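Local atomic coordinates of probable transcriptional regulator (Pseudomonas aeruginosa, PDB entry 2HR3), a protein that probably binds DNA as a homodimer and regulates transcription, as other winged helix-turn-helix proteins of the MarR family do. Residues G49-S54 / T92-S97; F35-V40 / L71-R76; A43-G48 / N103-R108; R22-E27 / A109-W114. All coordinates share one frame; numbering follows the deposited sequence.

Contact 1: residues G49-S54 / T92-S97; sequences GDVTPS and TRVSLS
Thr-92 meets the start of helix 53-59: its carbonyl O receives the CA-H of Thr-52, with CA 3.3 Å away, while its CG2 packs against the Pro-53 ring. Its hydroxyl turns elsewhere, to His-83 O. At Arg-93 the chain bends at chi2 and chi3 and folds back, so that the guanidinium lies with one face over Asp-50 O. The Asp-50 carboxylate follows above the guanidinium plane; Asp-50 OD2 stands 3.9 Å from Arg-93 NE, a long salt bridge of charges alone, since no N-H is aimed at that oxygen. Val-94 makes the single antiparallel bridge, a hydrogen-bonded pair with Val-51. Val-94 N donates to Val-51 O (2.7 Å), and Val-51 N returns a nearly straight bond to Val-94 O (3.1 Å, 171°). Val-51 CG2 and Val-94 CG2 touch at 3.9 Å, and both valines also pack on Ile-44. Ser-95 OG sits at Gly-49 O, but the modelled 2.3 Å is too short to trust in detail. Leu-96 already turns to helix 32-46. Backbone bonds thus fix the loop before the helix-turn-helix to a wing strand, as the short first strand does in winged-helix folds, and the Asp-50/Arg-93 pair probably adds mainly diffuse electrostatic attraction.

Contact 2: residues F35-V40 / L71-R76; sequences FSQLVV and LRELER
Val-40 and Leu-74 form the centre of a helix-helix contact in the winged helix-turn-helix domain. Helix 64-76, probably the DNA-recognition helix by analogy with other MarR proteins, lies nearly perpendicular to helix 32-46; the short axes cross at -93° and pass 10.4 Å apart. On the first helix a single methyl makes the closest apolar contacts. Val-40 CG1 stands opposite its own backbone N (chi1 173°) and projects between two leucines, touching Leu-74 CD1 at 3.4 Å and Leu-71 CD2 at 3.6 Å. The leucines arrive differently: Leu-74 has its CB directed at helix 32-46, whereas the CB of Leu-71 is directed away and only the CD2 branch comes back to the valine. Leu-67 and Leu-70 add further apolar contacts with Val-40, and Ile-80 backs both leucines from the wing.

One turn earlier, Gln-37 is stretched out beyond CG and slides past Leu-74 in the opposite direction, laying its aliphatic part along the leucine. The Gln-37 and Glu-73 side chains cross at about a right angle, their amide and carboxylate planes 60° apart. Ser-36 OG hydrogen-bonds Arg-63 NH1 of the second subunit, and Glu-73 OE2 has a long, weak ion pair with the same arginine, which places this corner near the dimer partner. The second Leu-74 methyl, CD2, rests 3.9 Å from Gln-37 CG.

Contact 3: residues A43-G48 / N103-R108; sequences AIDRLG and NLYGNR
Asp-45 is met by three side chains of helix 98-122, each at a different part of it. Arg-108 supplies the salt bridge: NH1 donates to Asp-45 OD2 at 2.8 Å with an angle of 161°. The acceptor lies in the guanidinium plane, but the donor comes from above the carboxylate plane, 41° out of it. On the other oxygen, Tyr-105 OH makes a weak hydrogen bond to Asp-45 OD1 at 3.3 Å, the ring turned steeply to the carboxylate with OD1 at its edge. Leu-104 CD2 takes the apolar part, 3.5 Å from Asp-45 CB.

What positions these groups is the next layer. Arg-108 runs straight from CG to NE, and its guanidinium rests one face on Leu-104 CD2, so the same methyl supports both partners of the ion pair. Asp-45 holds CG opposite its backbone N (chi1 167°), which sends the carboxylate across to the long helix. Arg-46 NH1 comes within 4.0 Å of Arg-108 NH2, a like-charge approach probably eased because Arg-46 pairs with Glu-60 and Arg-108 with Asp-45.

Arg-14 of the second subunit packs on Arg-108 here. At the surface, the contact joins the winged-helix domain, through the end of helix 32-46, to long helix 98-122, which leads toward the dimerization helices as in other MarR proteins; neighbouring Ile-44 leans instead on helix 53-59 and strand 93-96.

Contact 4: residues R22-E27 / A109-W114; sequences RRLRRE and AKREEW
Glu-27 and Arg-111 bring their CA atoms to 5.7 Å where the C-terminal end of helix 4-26 crosses helix 98-122. The short helix axes make an angle of 118° and approach to 10.1 Å. In the MarR fold the N- and C-terminal helices build the dimerization domain, and this crossing belongs to it. Trp-114 dominates the side-chain packing. With its CG opposite the backbone N (chi1 -178°), the indole swings against helix 4-26 and offers one face to Glu-27. Glu-27 bends at chi2 and lies flat over that face: CG sits 3.8 Å from the centroid of the five-membered ring of Trp-114 in a CH-pi contact, and the carboxylate is stacked only 12° from parallel.

Arg-23 holds that carboxylate from its own helix, NH2 reaching Glu-27 OE2 at 3.2 Å nearly along the C-O direction, with a weaker bond from NE. Its guanidinium face in turn receives the indole rim, Trp-114 CZ2 lying 3.4 Å from Arg-23 NH2. The same guanidinium donates to Ala-142 O and Phe-144 O of the second subunit, linking the cluster to the dimer interface. Only the aliphatic part of Arg-111 enters this contact; beyond a bend at chi3 its NH2 bonds Asn-107 OD1. Arg-111 CD lies 3.1 Å from Leu-24 O, against the backbone of helix 4-26.

In the fold
From the N terminus, helix 4-26 supplies the first half of contact 4, the widest loop, closed only when helix 98-122 reaches 109-114; all the other contacts fall within it. Helix 32-46 then opens contact 2 and, two turns on, contact 3. Contact 1 opens directly after it, at 49-54. Contact 2 opens before contacts 1 and 3 but closes, at 71-76, before either of them, and so crosses both, whereas contact 1, closed by strand 93-96, lies wholly within contact 3. Ile-44 joins contacts 1 and 3, and Leu-38 joins contact 2 to contacts 3 and 4. Contacts 1 and 2 assemble the winged-helix domain, contact 3 fastens it to helix 98-122, and contact 4 continues into the dimerization helices.

Contact 1: residues G49-S54 / T92-S97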
loop_
_atom_site.group_PDB
_atom_site.type_symbol
_atom_site.label_atom_id
_atom_site.label_comp_id
_atom_site.label_asym_id
_atom_site.label_seq_id
_atom_site.Cartn_x
_atom_site.Cartn_y
_atom_site.Cartn_z
ATOM N N GLY A 49 13.815 13.268 0.681
ATOM C CA GLY A 49 13.666 14.170 1.776
ATOM C C GLY A 49 13.762 15.655 1.522
ATOM O O GLY A 49 13.758 16.384 2.526
ATOM N N ASP A 50 13.894 16.128 0.256
ATOM C CA ASP A 50 13.845 17.583 -0.013
ATOM C C ASP A 50 13.026 17.919 -1.255
ATOM O O ASP A 50 13.558 18.337 -2.278
ATOM C CB ASP A 50 15.243 18.169 -0.106
ATOM C CG ASP A 50 15.246 19.621 -0.589
ATOM O OD1 ASP A 50 14.522 20.440 0.033
ATOM O OD2 ASP A 50 15.970 19.933 -1.583
ATOM N N VAL A 51 11.710 17.870 -1.082
ATOM C CA VAL A 51 10.746 17.665 -2.140
ATOM C C VAL A 51 9.655 18.715 -2.201
ATOM O O VAL A 51 9.209 19.225 -1.197
ATOM C CB VAL A 51 10.034 16.258 -1.938
ATOM C CG1 VAL A 51 10.963 15.106 -2.337
ATOM C CG2 VAL A 51 9.570 16.031 -0.471
ATOM N N THR A 52 9.192 19.009 -3.415
ATOM C CA THR A 52 8.056 19.900 -3.615
ATOM C C THR A 52 6.786 19.168 -3.184
ATOM O O THR A 52 6.649 17.937 -3.380
ATOM C CB THR A 52 7.881 20.398 -5.137
ATOM O OG1 THR A 52 8.037 19.306 -6.044
ATOM C CG2 THR A 52 8.907 21.452 -5.520
ATOM N N PRO A 53 5.829 19.917 -2.648
ATOM C CA PRO A 53 4.496 19.382 -2.512
ATOM C C PRO A 53 3.996 18.604 -3.725
ATOM O O PRO A 53 3.439 17.479 -3.543
ATOM C CB PRO A 53 3.659 20.631 -2.272
ATOM C CG PRO A 53 4.618 21.490 -1.433
ATOM C CD PRO A 53 5.926 21.293 -2.118
ATOM N N SER A 54 4.162 19.199 -4.916
ATOM C CA SER A 54 3.780 18.612 -6.213
ATOM C C SER A 54 4.381 17.251 -6.495
ATOM O O SER A 54 3.730 16.375 -6.972
ATOM C CB SER A 54 4.228 19.529 -7.343
ATOM O OG SER A 54 3.303 20.579 -7.548
ATOM N N THR A 92 8.797 25.716 -3.133
ATOM C CA THR A 92 8.734 25.278 -1.738
ATOM C C THR A 92 8.996 23.770 -1.632
ATOM O O THR A 92 8.425 22.964 -2.369
ATOM C CB THR A 92 7.352 25.658 -1.095
ATOM O OG1 THR A 92 7.475 26.909 -0.401
ATOM C CG2 THR A 92 6.870 24.625 -0.095
ATOM N N ARG A 93 9.872 23.428 -0.698
ATOM C CA ARG A 93 10.397 22.126 -0.541
ATOM C C ARG A 93 10.186 21.734 0.923
ATOM O O ARG A 93 10.317 22.566 1.810
ATOM C CB ARG A 93 11.866 22.123 -0.923
ATOM C CG ARG A 93 12.143 22.919 -2.195
ATOM C CD ARG A 93 13.211 22.297 -3.050
ATOM N NE ARG A 93 12.769 20.987 -3.519
ATOM C CZ ARG A 93 13.314 20.342 -4.538
ATOM N NH1 ARG A 93 14.337 20.878 -5.191
ATOM N NH2 ARG A 93 12.836 19.168 -4.899
ATOM N N VAL A 94 9.812 20.482 1.159
ATOM C CA VAL A 94 9.609 19.986 2.507
ATOM C C VAL A 94 10.579 18.858 2.780
ATOM O O VAL A 94 10.914 18.092 1.897
ATOM C CB VAL A 94 8.116 19.553 2.818
ATOM C CG1 VAL A 94 7.183 20.825 2.709
ATOM C CG2 VAL A 94 7.643 18.474 1.891
ATOM N N SER A 95 11.019 18.838 4.023
ATOM C CA SER A 95 11.929 17.897 4.594
ATOM C C SER A 95 11.459 17.352 5.940
ATOM O O SER A 95 10.673 17.950 6.658
ATOM C CB SER A 95 13.244 18.587 4.843
ATOM O OG SER A 95 14.038 18.382 3.717
ATOM N N LEU A 96 11.982 16.189 6.284
ATOM C CA LEU A 96 11.772 15.686 7.603
ATOM C C LEU A 96 12.613 16.545 8.536
ATOM O O LEU A 96 13.774 16.866 8.235
ATOM C CB LEU A 96 12.184 14.237 7.686
ATOM C CG LEU A 96 11.345 13.212 6.912
ATOM C CD1 LEU A 96 11.312 11.984 7.735
ATOM C CD2 LEU A 96 9.926 13.607 6.630
ATOM N N SER A 97 11.993 16.942 9.644
ATOM C CA SER A 97 12.731 17.425 10.809
ATOM C C SER A 97 13.273 16.161 11.484
ATOM O O SER A 97 12.803 15.052 11.207
ATOM C CB SER A 97 11.825 18.217 11.751
ATOM O OG SER A 97 10.959 17.394 12.500
#

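Contact 2: residues F35-V40 / L71-R76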
loop_
_atom_site.group_PDB
_atom_site.type_symbol
_atom_site.label_atom_id
_atom_site.label_comp_id
_atom_site.label_asym_id
_atom_site.label_seq_id
_atom_site.Cartn_x
_atom_site.Cartn_y
_atom_site.Cartn_z
ATOM N N PHE A 35 -1.872 7.950 11.084
ATOM C CA PHE A 35 -1.632 7.138 9.898
ATOM C C PHE A 35 -1.511 7.976 8.622
ATOM O O PHE A 35 -0.633 7.745 7.790
ATOM C CB PHE A 35 -2.678 6.050 9.705
ATOM C CG PHE A 35 -2.375 5.193 8.509
ATOM C CD1 PHE A 35 -3.144 5.283 7.338
ATOM C CD2 PHE A 35 -1.233 4.384 8.502
ATOM C CE1 PHE A 35 -2.817 4.522 6.191
ATOM C CE2 PHE A 35 -0.885 3.631 7.354
ATOM C CZ PHE A 35 -1.678 3.712 6.198
ATOM N N SER A 36 -2.408 8.924 8.453
ATOM C CA SER A 36 -2.387 9.801 7.297
ATOM C C SER A 36 -1.070 10.560 7.212
ATOM O O SER A 36 -0.522 10.773 6.126
ATOM C CB SER A 36 -3.538 10.805 7.388
ATOM O OG SER A 36 -3.874 11.059 8.738
ATOM N N GLN A 37 -0.565 10.914 8.386
ATOM C CA GLN A 37 0.672 11.640 8.531
ATOM C C GLN A 37 1.922 10.863 8.271
ATOM O O GLN A 37 2.893 11.367 7.706
ATOM C CB GLN A 37 0.722 12.168 9.945
ATOM C CG GLN A 37 -0.136 13.365 10.038
ATOM C CD GLN A 37 -0.318 13.864 11.451
ATOM O OE1 GLN A 37 -0.904 14.944 11.618
ATOM N NE2 GLN A 37 0.205 13.120 12.468
ATOM N N LEU A 38 1.890 9.631 8.699
ATOM C CA LEU A 38 2.955 8.681 8.446
ATOM C C LEU A 38 3.225 8.451 6.976
ATOM O O LEU A 38 4.352 8.448 6.581
ATOM C CB LEU A 38 2.585 7.351 9.056
ATOM C CG LEU A 38 3.835 6.676 9.602
ATOM C CD1 LEU A 38 4.243 7.161 11.014
ATOM C CD2 LEU A 38 3.611 5.188 9.544
ATOM N N VAL A 39 2.159 8.200 6.218
ATOM C CA VAL A 39 2.193 8.085 4.755
ATOM C C VAL A 39 2.896 9.285 4.126
ATOM O O VAL A 39 3.861 9.105 3.412
ATOM C CB VAL A 39 0.728 8.021 4.171
ATOM C CG1 VAL A 39 0.697 8.223 2.712
ATOM C CG2 VAL A 39 0.039 6.717 4.547
ATOM N N VAL A 40 2.458 10.512 4.451
ATOM C CA VAL A 40 3.123 11.692 3.916
ATOM C C VAL A 40 4.619 11.670 4.268
ATOM O O VAL A 40 5.493 11.841 3.401
ATOM C CB VAL A 40 2.385 13.012 4.380
ATOM C CG1 VAL A 40 3.157 14.275 3.983
ATOM C CG2 VAL A 40 0.978 13.033 3.799
ATOM N N LEU A 71 0.171 18.664 5.096
ATOM C CA LEU A 71 1.477 19.329 5.182
ATOM C C LEU A 71 1.384 20.428 6.181
ATOM O O LEU A 71 2.274 20.603 6.994
ATOM C CB LEU A 71 1.910 19.896 3.837
ATOM C CG LEU A 71 2.369 18.869 2.805
ATOM C CD1 LEU A 71 2.888 19.648 1.554
ATOM C CD2 LEU A 71 3.432 17.846 3.387
ATOM N N ARG A 72 0.279 21.154 6.132
ATOM C CA ARG A 72 -0.049 22.067 7.200
ATOM C C ARG A 72 0.003 21.443 8.588
ATOM O O ARG A 72 0.608 22.038 9.489
ATOM C CB ARG A 72 -1.405 22.733 6.931
ATOM C CG ARG A 72 -1.287 23.868 5.878
ATOM C CD ARG A 72 -2.536 24.751 5.801
ATOM N NE ARG A 72 -3.510 24.252 4.808
ATOM C CZ ARG A 72 -4.497 23.371 5.038
ATOM N NH1 ARG A 72 -4.684 22.807 6.236
ATOM N NH2 ARG A 72 -5.314 23.035 4.041
ATOM N N GLU A 73 -0.584 20.263 8.787
ATOM C CA GLU A 73 -0.587 19.673 10.153
ATOM C C GLU A 73 0.787 19.243 10.653
ATOM O O GLU A 73 1.116 19.360 11.835
ATOM C CB GLU A 73 -1.493 18.451 10.240
ATOM C CG GLU A 73 -2.876 18.614 9.614
ATOM C CD GLU A 73 -3.639 17.293 9.587
ATOM O OE1 GLU A 73 -3.479 16.533 10.570
ATOM O OE2 GLU A 73 -4.360 17.000 8.583
ATOM N N LEU A 74 1.550 18.669 9.730
ATOM C CA LEU A 74 2.921 18.210 9.956
ATOM C C LEU A 74 3.897 19.308 10.397
ATOM O O LEU A 74 4.717 19.050 11.262
ATOM C CB LEU A 74 3.461 17.536 8.678
ATOM C CG LEU A 74 2.919 16.121 8.475
ATOM C CD1 LEU A 74 3.424 15.555 7.137
ATOM C CD2 LEU A 74 3.300 15.196 9.668
ATOM N N GLU A 75 3.831 20.479 9.764
ATOM C CA GLU A 75 4.593 21.640 10.217
ATOM C C GLU A 75 4.138 22.028 11.638
ATOM O O GLU A 75 4.987 22.095 12.527
ATOM C CB GLU A 75 4.517 22.859 9.253
ATOM C CG GLU A 75 5.729 23.005 8.231
ATOM C CD GLU A 75 6.282 24.500 8.073
ATOM O OE1 GLU A 75 5.738 25.253 7.230
ATOM O OE2 GLU A 75 7.263 24.924 8.766
ATOM N N ARG A 76 2.838 22.247 11.871
ATOM C CA ARG A 76 2.378 22.657 13.238
ATOM C C ARG A 76 2.978 21.721 14.295
ATOM O O ARG A 76 3.462 22.193 15.321
ATOM C CB ARG A 76 0.857 22.689 13.384
ATOM C CG ARG A 76 0.200 23.739 12.546
#

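Contact 3: residues A43-G48 / N103-R108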
loop_
_atom_site.group_PDB
_atom_site.type_symbol
_atom_site.label_atom_id
_atom_site.label_comp_id
_atom_site.label_asym_id
_atom_site.label_seq_id
_atom_site.Cartn_x
_atom_site.Cartn_y
_atom_site.Cartn_z
ATOM N N ALA A 43 6.611 8.926 2.436
ATOM C CA ALA A 43 6.751 9.442 1.124
ATOM C C ALA A 43 7.878 10.453 0.944
ATOM O O ALA A 43 8.662 10.347 0.002
ATOM C CB ALA A 43 5.444 10.016 0.685
ATOM N N ILE A 44 8.008 11.416 1.851
ATOM C CA ILE A 44 9.100 12.409 1.758
ATOM C C ILE A 44 10.487 11.773 1.904
ATOM O O ILE A 44 11.469 12.232 1.307
ATOM C CB ILE A 44 8.948 13.448 2.909
ATOM C CG1 ILE A 44 7.781 14.391 2.618
ATOM C CG2 ILE A 44 10.204 14.186 3.157
ATOM C CD1 ILE A 44 7.246 15.125 3.802
ATOM N N ASP A 45 10.590 10.786 2.804
ATOM C CA ASP A 45 11.870 10.148 3.064
ATOM C C ASP A 45 12.220 9.283 1.855
ATOM O O ASP A 45 13.353 9.278 1.387
ATOM C CB ASP A 45 11.776 9.335 4.331
ATOM C CG ASP A 45 12.975 8.385 4.521
ATOM O OD1 ASP A 45 14.097 8.893 4.821
ATOM O OD2 ASP A 45 12.770 7.136 4.384
ATOM N N ARG A 46 11.214 8.603 1.321
ATOM C CA ARG A 46 11.423 7.824 0.139
ATOM C C ARG A 46 12.004 8.670 -0.975
ATOM O O ARG A 46 13.025 8.286 -1.528
ATOM C CB ARG A 46 10.143 7.132 -0.306
ATOM C CG ARG A 46 9.861 5.885 0.548
ATOM C CD ARG A 46 8.938 4.881 -0.119
ATOM N NE ARG A 46 7.624 5.433 -0.407
ATOM C CZ ARG A 46 6.628 5.568 0.467
ATOM N NH1 ARG A 46 6.773 5.208 1.730
ATOM N NH2 ARG A 46 5.463 6.072 0.060
ATOM N N LEU A 47 11.378 9.820 -1.275
ATOM C CA LEU A 47 11.815 10.713 -2.382
ATOM C C LEU A 47 13.060 11.518 -2.084
ATOM O O LEU A 47 13.449 12.404 -2.885
ATOM C CB LEU A 47 10.711 11.687 -2.778
ATOM C CG LEU A 47 9.457 11.057 -3.344
ATOM C CD1 LEU A 47 8.338 12.100 -3.274
ATOM C CD2 LEU A 47 9.682 10.489 -4.753
ATOM N N GLY A 48 13.696 11.237 -0.960
ATOM C CA GLY A 48 15.031 11.753 -0.719
ATOM C C GLY A 48 15.014 12.922 0.224
ATOM O O GLY A 48 16.055 13.508 0.511
ATOM N N ASN A 103 10.252 9.804 14.566
ATOM C CA ASN A 103 8.906 9.265 14.373
ATOM C C ASN A 103 8.760 8.174 13.242
ATOM O O ASN A 103 8.256 7.076 13.489
ATOM C CB ASN A 103 8.023 10.457 14.091
ATOM C CG ASN A 103 6.549 10.171 14.235
ATOM O OD1 ASN A 103 5.944 9.496 13.376
ATOM N ND2 ASN A 103 5.924 10.807 15.250
ATOM N N LEU A 104 9.210 8.456 12.032
ATOM C CA LEU A 104 9.025 7.517 10.926
ATOM C C LEU A 104 9.769 6.222 11.149
ATOM O O LEU A 104 9.203 5.163 10.964
ATOM C CB LEU A 104 9.493 8.118 9.568
ATOM C CG LEU A 104 9.453 7.242 8.311
ATOM C CD1 LEU A 104 8.021 6.955 7.911
ATOM C CD2 LEU A 104 10.236 7.892 7.148
ATOM N N TYR A 105 11.057 6.345 11.447
ATOM C CA TYR A 105 11.964 5.245 11.682
ATOM C C TYR A 105 11.470 4.420 12.864
ATOM O O TYR A 105 11.451 3.150 12.809
ATOM C CB TYR A 105 13.372 5.763 12.004
ATOM C CG TYR A 105 14.051 6.513 10.874
ATOM C CD1 TYR A 105 13.552 6.453 9.580
ATOM C CD2 TYR A 105 15.204 7.300 11.105
ATOM C CE1 TYR A 105 14.123 7.130 8.569
ATOM C CE2 TYR A 105 15.818 7.986 10.039
ATOM C CZ TYR A 105 15.261 7.883 8.778
ATOM O OH TYR A 105 15.775 8.531 7.661
ATOM N N GLY A 106 11.076 5.154 13.904
ATOM C CA GLY A 106 10.269 4.650 14.994
ATOM C C GLY A 106 9.175 3.663 14.627
ATOM O O GLY A 106 9.142 2.583 15.171
ATOM N N ASN A 107 8.287 4.043 13.716
ATOM C CA ASN A 107 7.117 3.235 13.383
ATOM C C ASN A 107 7.586 2.045 12.598
ATOM O O ASN A 107 7.063 0.919 12.747
ATOM C CB ASN A 107 6.094 4.029 12.577
ATOM C CG ASN A 107 4.744 3.344 12.493
ATOM O OD1 ASN A 107 4.315 2.891 11.444
ATOM N ND2 ASN A 107 4.054 3.282 13.602
ATOM N N ARG A 108 8.592 2.296 11.758
ATOM C CA ARG A 108 9.139 1.237 10.911
ATOM C C ARG A 108 9.852 0.225 11.750
ATOM O O ARG A 108 9.888 -0.909 11.393
ATOM C CB ARG A 108 10.121 1.819 9.862
ATOM C CG ARG A 108 9.430 2.406 8.673
ATOM C CD ARG A 108 10.391 3.289 7.818
ATOM N NE ARG A 108 9.698 3.818 6.614
ATOM C CZ ARG A 108 10.228 4.648 5.729
ATOM N NH1 ARG A 108 11.465 5.084 5.841
ATOM N NH2 ARG A 108 9.495 5.051 4.715
#

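Contact 4: residues R22-E27 / A109-W114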
loop_
_atom_site.group_PDB
_atom_site.type_symbol
_atom_site.label_atom_id
_atom_site.label_comp_id
_atom_site.label_asym_id
_atom_site.label_seq_id
_atom_site.Cartn_x
_atom_site.Cartn_y
_atom_site.Cartn_z
ATOM N N ARG A 22 -1.194 -4.573 3.853
ATOM C CA ARG A 22 -2.333 -4.068 4.649
ATOM C C ARG A 22 -2.279 -4.481 6.175
ATOM O O ARG A 22 -2.674 -3.709 7.060
ATOM C CB ARG A 22 -3.628 -4.555 3.983
ATOM C CG ARG A 22 -4.893 -3.942 4.536
ATOM C CD ARG A 22 -6.153 -4.111 3.638
ATOM N NE ARG A 22 -5.809 -4.087 2.207
ATOM C CZ ARG A 22 -5.877 -5.149 1.398
ATOM N NH1 ARG A 22 -6.264 -6.363 1.838
ATOM N NH2 ARG A 22 -5.527 -5.000 0.128
ATOM N N ARG A 23 -1.783 -5.685 6.451
ATOM C CA ARG A 23 -1.437 -6.121 7.789
ATOM C C ARG A 23 -0.355 -5.264 8.426
ATOM O O ARG A 23 -0.507 -4.776 9.512
ATOM C CB ARG A 23 -1.012 -7.590 7.756
ATOM C CG ARG A 23 -0.837 -8.241 9.128
ATOM C CD ARG A 23 -2.084 -8.186 9.994
ATOM N NE ARG A 23 -1.642 -8.421 11.327
ATOM C CZ ARG A 23 -1.460 -9.630 11.824
ATOM N NH1 ARG A 23 -1.748 -10.728 11.102
ATOM N NH2 ARG A 23 -1.007 -9.749 13.071
ATOM N N LEU A 24 0.719 -5.021 7.716
ATOM C CA LEU A 24 1.776 -4.118 8.160
ATOM C C LEU A 24 1.254 -2.722 8.421
ATOM O O LEU A 24 1.820 -1.994 9.259
ATOM C CB LEU A 24 2.856 -4.014 7.101
ATOM C CG LEU A 24 3.840 -5.128 6.873
ATOM C CD1 LEU A 24 4.582 -5.008 5.516
ATOM C CD2 LEU A 24 4.824 -5.166 7.981
ATOM N N ARG A 25 0.207 -2.334 7.685
ATOM C CA ARG A 25 -0.500 -1.050 7.935
ATOM C C ARG A 25 -1.114 -1.047 9.314
ATOM O O ARG A 25 -0.840 -0.169 10.079
ATOM C CB ARG A 25 -1.564 -0.733 6.875
ATOM C CG ARG A 25 -0.981 -0.017 5.700
ATOM N N ARG A 26 -1.910 -2.049 9.628
ATOM C CA ARG A 26 -2.436 -2.262 11.002
ATOM C C ARG A 26 -1.373 -2.350 12.124
ATOM O O ARG A 26 -1.622 -2.025 13.274
ATOM C CB ARG A 26 -3.298 -3.534 11.016
ATOM N N GLU A 27 -0.175 -2.793 11.794
ATOM C CA GLU A 27 0.912 -2.859 12.780
ATOM C C GLU A 27 1.592 -1.501 13.100
ATOM O O GLU A 27 2.442 -1.397 13.966
ATOM C CB GLU A 27 1.894 -3.932 12.302
ATOM C CG GLU A 27 1.167 -5.317 12.280
ATOM C CD GLU A 27 0.693 -5.779 13.681
ATOM O OE1 GLU A 27 1.156 -5.189 14.670
ATOM O OE2 GLU A 27 -0.108 -6.733 13.789
ATOM N N ALA A 109 10.465 0.668 12.847
ATOM C CA ALA A 109 11.141 -0.246 13.744
ATOM C C ALA A 109 10.102 -1.174 14.419
ATOM O O ALA A 109 10.344 -2.386 14.522
ATOM C CB ALA A 109 11.980 0.505 14.793
ATOM N N LYS A 110 8.967 -0.596 14.853
ATOM C CA LYS A 110 7.835 -1.401 15.340
ATOM C C LYS A 110 7.360 -2.408 14.339
ATOM O O LYS A 110 7.226 -3.564 14.686
ATOM C CB LYS A 110 6.621 -0.551 15.745
ATOM C CG LYS A 110 6.609 -0.138 17.218
ATOM N N ARG A 111 7.093 -1.993 13.109
ATOM C CA ARG A 111 6.523 -2.930 12.110
ATOM C C ARG A 111 7.433 -4.132 11.786
ATOM O O ARG A 111 6.973 -5.225 11.479
ATOM C CB ARG A 111 6.222 -2.205 10.798
ATOM C CG ARG A 111 4.834 -1.609 10.698
ATOM C CD ARG A 111 4.729 -0.796 9.360
ATOM N NE ARG A 111 5.041 0.613 9.523
ATOM C CZ ARG A 111 5.607 1.382 8.606
ATOM N NH1 ARG A 111 5.958 0.898 7.422
ATOM N NH2 ARG A 111 5.835 2.680 8.898
ATOM N N GLU A 112 8.733 -3.843 11.821
ATOM C CA GLU A 112 9.800 -4.760 11.542
ATOM C C GLU A 112 10.033 -5.748 12.675
ATOM O O GLU A 112 10.335 -6.930 12.434
ATOM C CB GLU A 112 11.088 -3.989 11.220
ATOM C CG GLU A 112 11.043 -3.471 9.798
ATOM C CD GLU A 112 12.057 -2.393 9.501
ATOM O OE1 GLU A 112 13.081 -2.286 10.210
ATOM O OE2 GLU A 112 11.806 -1.625 8.558
ATOM N N GLU A 113 9.946 -5.233 13.895
ATOM C CA GLU A 113 9.955 -6.084 15.089
ATOM C C GLU A 113 8.776 -7.047 15.024
ATOM O O GLU A 113 8.973 -8.231 15.072
ATOM C CB GLU A 113 9.901 -5.229 16.364
ATOM C CG GLU A 113 11.207 -4.560 16.741
ATOM C CD GLU A 113 10.952 -3.297 17.504
ATOM O OE1 GLU A 113 10.126 -3.374 18.453
ATOM O OE2 GLU A 113 11.525 -2.226 17.145
ATOM N N TRP A 114 7.560 -6.525 14.895
ATOM C CA TRP A 114 6.416 -7.325 14.543
ATOM C C TRP A 114 6.762 -8.453 13.544
ATOM O O TRP A 114 6.501 -9.581 13.820
ATOM C CB TRP A 114 5.238 -6.498 13.997
ATOM C CG TRP A 114 4.088 -7.432 13.701
ATOM C CD1 TRP A 114 3.240 -7.971 14.623
ATOM C CD2 TRP A 114 3.724 -8.011 12.451
ATOM N NE1 TRP A 114 2.365 -8.846 14.029
ATOM C CE2 TRP A 114 2.656 -8.906 12.694
ATOM C CE3 TRP A 114 4.235 -7.927 11.166
ATOM C CZ2 TRP A 114 2.066 -9.660 11.685
ATOM C CZ3 TRP A 114 3.639 -8.701 10.152
ATOM C CH2 TRP A 114 2.568 -9.513 10.405
#